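Long-range contacts in particle-associated glycoside hydrolase (Acinetobacter phage Fri1, PDB 6C72), which probably cleaves the capsular polysaccharide of Acinetobacter baumannii as the tailspike depolymerase of the phage, opening the way for virus entry: residues D108-Q114 with I135-M140; Q429-E434 with L450-I456. One frame throughout, in Å; residues are numbered along the deposited sequence.

Interaction 1: residues D108-Q114 with I135-M140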
loop_
_atom_site.group_PDB
_atom_site.type_symbol
_atom_site.label_atom_id
_atom_site.label_comp_id
_atom_site.label_asym_id
_atom_site.label_seq_id
_atom_site.Cartn_x
_atom_site.Cartn_y
_atom_site.Cartn_z
ATOM N N ASP A 108 20.336 -7.053 41.091
ATOM C CA ASP A 108 18.914 -7.024 40.765
ATOM C C ASP A 108 18.367 -5.642 41.096
ATOM O O ASP A 108 18.355 -5.233 42.261
ATOM C CB ASP A 108 18.173 -8.130 41.528
ATOM C CG ASP A 108 16.674 -8.229 41.169
ATOM O OD1 ASP A 108 16.157 -7.473 40.325
ATOM O OD2 ASP A 108 16.003 -9.133 41.699
ATOM N N GLN A 109 17.919 -4.920 40.077
ATOM C CA GLN A 109 17.331 -3.600 40.266
ATOM C C GLN A 109 15.875 -3.600 39.810
ATOM O O GLN A 109 15.334 -2.558 39.426
ATOM C CB GLN A 109 18.136 -2.525 39.533
ATOM C CG GLN A 109 19.661 -2.658 39.721
ATOM C CD GLN A 109 20.433 -1.346 39.501
ATOM O OE1 GLN A 109 20.405 -0.438 40.341
ATOM N NE2 GLN A 109 21.072 -1.230 38.347
ATOM N N THR A 110 15.240 -4.778 39.841
ATOM C CA THR A 110 13.872 -4.922 39.353
ATOM C C THR A 110 12.913 -3.998 40.098
ATOM O O THR A 110 12.113 -3.283 39.481
ATOM C CB THR A 110 13.439 -6.385 39.482
ATOM O OG1 THR A 110 14.214 -7.187 38.577
ATOM C CG2 THR A 110 11.946 -6.557 39.177
ATOM N N THR A 111 13.000 -3.980 41.423
ATOM C CA THR A 111 12.068 -3.181 42.207
ATOM C C THR A 111 12.176 -1.698 41.870
ATOM O O THR A 111 11.157 -1.007 41.746
ATOM C CB THR A 111 12.317 -3.426 43.696
ATOM O OG1 THR A 111 12.077 -4.808 43.993
ATOM C CG2 THR A 111 11.400 -2.565 44.551
ATOM N N ILE A 112 13.401 -1.205 41.666
ATOM C CA ILE A 112 13.591 0.218 41.394
ATOM C C ILE A 112 12.983 0.594 40.053
ATOM O O ILE A 112 12.250 1.588 39.952
ATOM C CB ILE A 112 15.084 0.587 41.456
ATOM C CG1 ILE A 112 15.590 0.517 42.903
ATOM C CG2 ILE A 112 15.330 1.960 40.830
ATOM C CD1 ILE A 112 17.083 0.594 42.998
ATOM N N LEU A 113 13.275 -0.189 39.004
ATOM C CA LEU A 113 12.769 0.146 37.672
ATOM C C LEU A 113 11.252 0.068 37.632
ATOM O O LEU A 113 10.595 0.928 37.035
ATOM C CB LEU A 113 13.373 -0.775 36.607
ATOM C CG LEU A 113 12.917 -0.540 35.159
ATOM C CD1 LEU A 113 13.121 0.908 34.748
ATOM C CD2 LEU A 113 13.627 -1.479 34.174
ATOM N N GLN A 114 10.676 -0.942 38.295
ATOM C CA GLN A 114 9.226 -1.073 38.331
ATOM C C GLN A 114 8.594 0.120 39.028
ATOM O O GLN A 114 7.496 0.551 38.662
ATOM C CB GLN A 114 8.829 -2.373 39.027
ATOM C CG GLN A 114 7.363 -2.724 38.820
ATOM C CD GLN A 114 7.032 -2.940 37.354
ATOM O OE1 GLN A 114 7.573 -3.841 36.711
ATOM N NE2 GLN A 114 6.165 -2.092 36.809
ATOM N N ILE A 135 21.902 -3.421 33.054
ATOM C CA ILE A 135 20.844 -3.313 34.046
ATOM C C ILE A 135 20.124 -4.652 34.105
ATOM O O ILE A 135 19.555 -5.097 33.100
ATOM C CB ILE A 135 19.862 -2.183 33.701
ATOM C CG1 ILE A 135 20.617 -0.862 33.554
ATOM C CG2 ILE A 135 18.795 -2.064 34.768
ATOM C CD1 ILE A 135 19.779 0.262 33.008
ATOM N N TYR A 136 20.149 -5.293 35.270
ATOM C CA TYR A 136 19.379 -6.513 35.507
ATOM C C TYR A 136 18.122 -6.095 36.255
ATOM O O TYR A 136 18.159 -5.859 37.466
ATOM C CB TYR A 136 20.183 -7.538 36.295
ATOM C CG TYR A 136 21.399 -8.085 35.569
ATOM C CD1 TYR A 136 21.310 -9.233 34.785
ATOM C CD2 TYR A 136 22.642 -7.468 35.689
ATOM C CE1 TYR A 136 22.415 -9.748 34.136
ATOM C CE2 TYR A 136 23.754 -7.973 35.034
ATOM C CZ TYR A 136 23.636 -9.113 34.261
ATOM O OH TYR A 136 24.743 -9.628 33.622
ATOM N N ALA A 137 17.010 -6.009 35.531
ATOM C CA ALA A 137 15.767 -5.519 36.111
ATOM C C ALA A 137 14.611 -5.774 35.162
ATOM O O ALA A 137 14.516 -5.122 34.117
ATOM C CB ALA A 137 15.860 -4.024 36.412
ATOM N N LYS A 138 13.712 -6.687 35.515
ATOM C CA LYS A 138 12.572 -6.956 34.657
ATOM C C LYS A 138 11.461 -5.982 35.002
ATOM O O LYS A 138 11.330 -5.554 36.145
ATOM C CB LYS A 138 12.096 -8.406 34.773
ATOM C CG LYS A 138 11.534 -8.818 36.078
ATOM C CD LYS A 138 11.118 -10.283 36.015
ATOM C CE LYS A 138 10.353 -10.694 37.265
ATOM N NZ LYS A 138 9.703 -12.033 37.096
ATOM N N ALA A 139 10.713 -5.577 33.993
ATOM C CA ALA A 139 9.717 -4.531 34.148
ATOM C C ALA A 139 8.406 -4.971 33.529
ATOM O O ALA A 139 8.374 -5.617 32.474
ATOM C CB ALA A 139 10.171 -3.214 33.512
ATOM N N MET A 140 7.334 -4.634 34.216
ATOM C CA MET A 140 5.993 -4.769 33.687
ATOM C C MET A 140 5.625 -3.419 33.082
ATOM O O MET A 140 5.679 -2.396 33.776
ATOM C CB MET A 140 5.039 -5.182 34.805
ATOM C CG MET A 140 3.652 -5.556 34.391
ATOM S SD MET A 140 2.682 -6.218 35.785
ATOM C CE MET A 140 3.836 -7.425 36.439
HETATM O O HOH W 1 21.629 -4.257 37.442
HETATM O O HOH W 2 8.844 -6.009 37.359
#
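The side-chain amide of Gln114 pairs in its own plane with the backbone N-H and C=O of Met140, by two hydrogen bonds. OE1 takes the Met140 N-H on a lone pair (Met140 N to Gln114 OE1 2.6 Å), while Gln114 NE2 gives a nearly straight bond to Met140 O at 3.1 Å. A bend at chi2 (62°) turns this amide toward the strand, and the two bonds fix its rotation; a water also joins OE1 to Lys138 O. One helical turn earlier, Thr110 OG1 accepts from Lys138 N at 3.1 Å and donates to Asp108 OD1, which also takes the Thr110 N-H in an Asx turn. The methyl CG2 of Thr110 lies 3.9 Å from Lys138 CG, the two side chains crossing at a slant. Between these polar grips Leu113 lays CD2 over the methyls of Ala137 and Ala139, 3.9 Å from Ala139 CB. The backbone N of Gln109, at the N-cap position, donates to Tyr136 O (2.8 Å). Helix 110-122 thus starts against strand 133-140, whose backbone pairs with strands 179-182 and 188-192; Trp181 packs beside Leu113 and Ala139, and Lys138 NZ forms salt bridges with Asp185 and with Glu160 of the second subunit.

Interaction 2: residues Q429-E434 with L450-I456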
loop_
_atom_site.group_PDB
_atom_site.type_symbol
_atom_site.label_atom_id
_atom_site.label_comp_id
_atom_site.label_asym_id
_atom_site.label_seq_id
_atom_site.Cartn_x
_atom_site.Cartn_y
_atom_site.Cartn_z
ATOM N N GLN A 429 17.595 -15.742 -11.548
ATOM C CA GLN A 429 18.997 -16.011 -11.839
ATOM C C GLN A 429 19.271 -17.476 -11.554
ATOM O O GLN A 429 19.288 -17.892 -10.389
ATOM C CB GLN A 429 19.944 -15.127 -11.032
ATOM C CG GLN A 429 21.391 -15.317 -11.467
ATOM C CD GLN A 429 22.344 -14.320 -10.846
ATOM O OE1 GLN A 429 22.884 -13.448 -11.529
ATOM N NE2 GLN A 429 22.567 -14.451 -9.542
ATOM N N ASP A 430 19.475 -18.252 -12.623
ATOM C CA ASP A 430 19.764 -19.681 -12.586
ATOM C C ASP A 430 18.629 -20.495 -11.973
ATOM O O ASP A 430 18.826 -21.674 -11.665
ATOM C CB ASP A 430 21.066 -20.003 -11.826
ATOM C CG ASP A 430 22.320 -19.447 -12.495
ATOM O OD1 ASP A 430 22.372 -19.355 -13.736
ATOM O OD2 ASP A 430 23.293 -19.150 -11.766
ATOM N N THR A 431 17.449 -19.904 -11.788
ATOM C CA THR A 431 16.342 -20.603 -11.141
ATOM C C THR A 431 15.857 -21.761 -12.001
ATOM O O THR A 431 15.480 -21.563 -13.161
ATOM C CB THR A 431 15.183 -19.645 -10.880
ATOM O OG1 THR A 431 15.680 -18.435 -10.300
ATOM C CG2 THR A 431 14.168 -20.290 -9.936
ATOM N N THR A 432 15.863 -22.968 -11.444
ATOM C CA THR A 432 15.355 -24.135 -12.150
ATOM C C THR A 432 13.965 -24.503 -11.642
ATOM O O THR A 432 13.726 -24.553 -10.427
ATOM C CB THR A 432 16.294 -25.330 -12.005
ATOM O OG1 THR A 432 15.666 -26.490 -12.569
ATOM C CG2 THR A 432 16.621 -25.592 -10.533
ATOM N N PHE A 433 13.049 -24.751 -12.578
ATOM C CA PHE A 433 11.734 -25.305 -12.289
ATOM C C PHE A 433 11.642 -26.763 -12.735
ATOM O O PHE A 433 10.537 -27.300 -12.850
ATOM C CB PHE A 433 10.634 -24.478 -12.964
ATOM C CG PHE A 433 10.323 -23.163 -12.275
ATOM C CD1 PHE A 433 9.333 -23.086 -11.289
ATOM C CD2 PHE A 433 11.000 -21.992 -12.634
ATOM C CE1 PHE A 433 9.037 -21.873 -10.667
ATOM C CE2 PHE A 433 10.703 -20.782 -12.019
ATOM C CZ PHE A 433 9.723 -20.723 -11.024
ATOM N N GLU A 434 12.780 -27.405 -13.018
ATOM C CA GLU A 434 12.783 -28.811 -13.410
ATOM C C GLU A 434 12.181 -29.680 -12.310
ATOM O O GLU A 434 12.597 -29.617 -11.148
ATOM C CB GLU A 434 14.208 -29.278 -13.732
ATOM C CG GLU A 434 14.292 -30.738 -14.216
ATOM C CD GLU A 434 15.719 -31.235 -14.507
ATOM O OE1 GLU A 434 16.696 -30.534 -14.148
ATOM O OE2 GLU A 434 15.865 -32.337 -15.094
ATOM N N LEU A 450 17.559 -15.504 -16.261
ATOM C CA LEU A 450 18.978 -15.190 -16.359
ATOM C C LEU A 450 19.812 -16.434 -16.103
ATOM O O LEU A 450 19.381 -17.367 -15.414
ATOM C CB LEU A 450 19.375 -14.101 -15.368
ATOM C CG LEU A 450 18.606 -12.795 -15.545
ATOM C CD1 LEU A 450 18.745 -11.919 -14.305
ATOM C CD2 LEU A 450 19.128 -12.094 -16.785
ATOM N N GLY A 451 21.014 -16.426 -16.669
ATOM C CA GLY A 451 21.906 -17.555 -16.503
ATOM C C GLY A 451 21.281 -18.806 -17.078
ATOM O O GLY A 451 20.746 -18.813 -18.195
ATOM N N THR A 452 21.323 -19.880 -16.297
ATOM C CA THR A 452 20.777 -21.163 -16.710
ATOM C C THR A 452 19.332 -21.381 -16.250
ATOM O O THR A 452 18.920 -22.534 -16.087
ATOM C CB THR A 452 21.662 -22.288 -16.189
ATOM O OG1 THR A 452 21.666 -22.250 -14.756
ATOM C CG2 THR A 452 23.086 -22.096 -16.697
ATOM N N ALA A 453 18.571 -20.310 -16.010
ATOM C CA ALA A 453 17.212 -20.455 -15.492
ATOM C C ALA A 453 16.291 -21.151 -16.493
ATOM O O ALA A 453 16.373 -20.924 -17.703
ATOM C CB ALA A 453 16.630 -19.090 -15.124
ATOM N N THR A 454 15.386 -21.979 -15.973
ATOM C CA THR A 454 14.367 -22.644 -16.783
ATOM C C THR A 454 13.355 -21.616 -17.264
ATOM O O THR A 454 12.623 -21.031 -16.458
ATOM C CB THR A 454 13.675 -23.738 -15.974
ATOM O OG1 THR A 454 14.620 -24.761 -15.636
ATOM C CG2 THR A 454 12.517 -24.339 -16.770
ATOM N N VAL A 455 13.313 -21.388 -18.574
ATOM C CA VAL A 455 12.406 -20.392 -19.133
ATOM C C VAL A 455 10.991 -20.947 -19.104
ATOM O O VAL A 455 10.716 -22.015 -19.661
ATOM C CB VAL A 455 12.825 -19.994 -20.556
ATOM C CG1 VAL A 455 11.859 -18.975 -21.116
ATOM C CG2 VAL A 455 14.237 -19.420 -20.554
ATOM N N ILE A 456 10.099 -20.248 -18.414
ATOM C CA ILE A 456 8.684 -20.591 -18.361
ATOM C C ILE A 456 7.941 -19.590 -19.237
ATOM O O ILE A 456 7.995 -18.376 -18.989
ATOM C CB ILE A 456 8.142 -20.579 -16.922
ATOM C CG1 ILE A 456 8.994 -21.476 -16.028
ATOM C CG2 ILE A 456 6.701 -21.080 -16.890
ATOM C CD1 ILE A 456 8.871 -22.938 -16.391
#
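Asp430 OD1 takes two hydrogen bonds from Thr452. The backbone N-H of Thr452 comes in nearly along the carboxylate C-O axis, with Thr452 N to Asp430 OD1 at 2.8 Å, and the hydroxyl OG1 donates to the same OD1 from above the carboxylate plane at 3.1 Å. Thr452 can present both groups at once because OG1 sits between its own backbone N and carbonyl carbon (chi1 62°). The other oxygen, OD2, forms a salt bridge with Lys409. Thr452 belongs to a type II' turn from Leu450 to Ala453, in which Gly451 CA comes 3.3 Å from Asp430 OD1. Leu450 O accepts the turn's own Ala453 N-H and, from the opposite face of its plane, the N-H of Asp430 (Asp430 N to Leu450 O 2.9 Å). Gln429 and Leu450, ending strands 422-429 and 448-450, pair in parallel just before these loops. Further along, Thr431 O receives Thr454 N at 2.8 Å, and Thr454 OG1 is a long, weak acceptor for Phe433 N. Outward the contact turns apolar: Ile456 meets the Phe433 ring with CG1 4.0 Å from CD2, the side chains crossing at about a right angle, and Phe411 stacks on that ring. The chemistry implies two unlike halves: a carboxylate with both oxygens engaged ties the turn to the neighbouring loop, and beyond it hydrophobic packing reaches Ala439 of helix 438-441.

Followed from the N terminus, the chain first closes interaction 1: after helix 110-122 and strand 126-129 it returns along strand 133-140 to the start of that helix, a loop of 20 residues. The parallel strands then wind on, in the manner of the right-handed beta-helix familiar from phage tailspikes, before interaction 2 closes a 15-residue excursion through helix 438-441 and strands 443-444 and 448-450. The two are in series, neither nested nor crossed, with centres about 55 Å apart on opposite sides of the chain's centre. Interaction 1 ties a helix to an early strand of this body; interaction 2 joins the loops after strands 422-429 and 448-450, near its end.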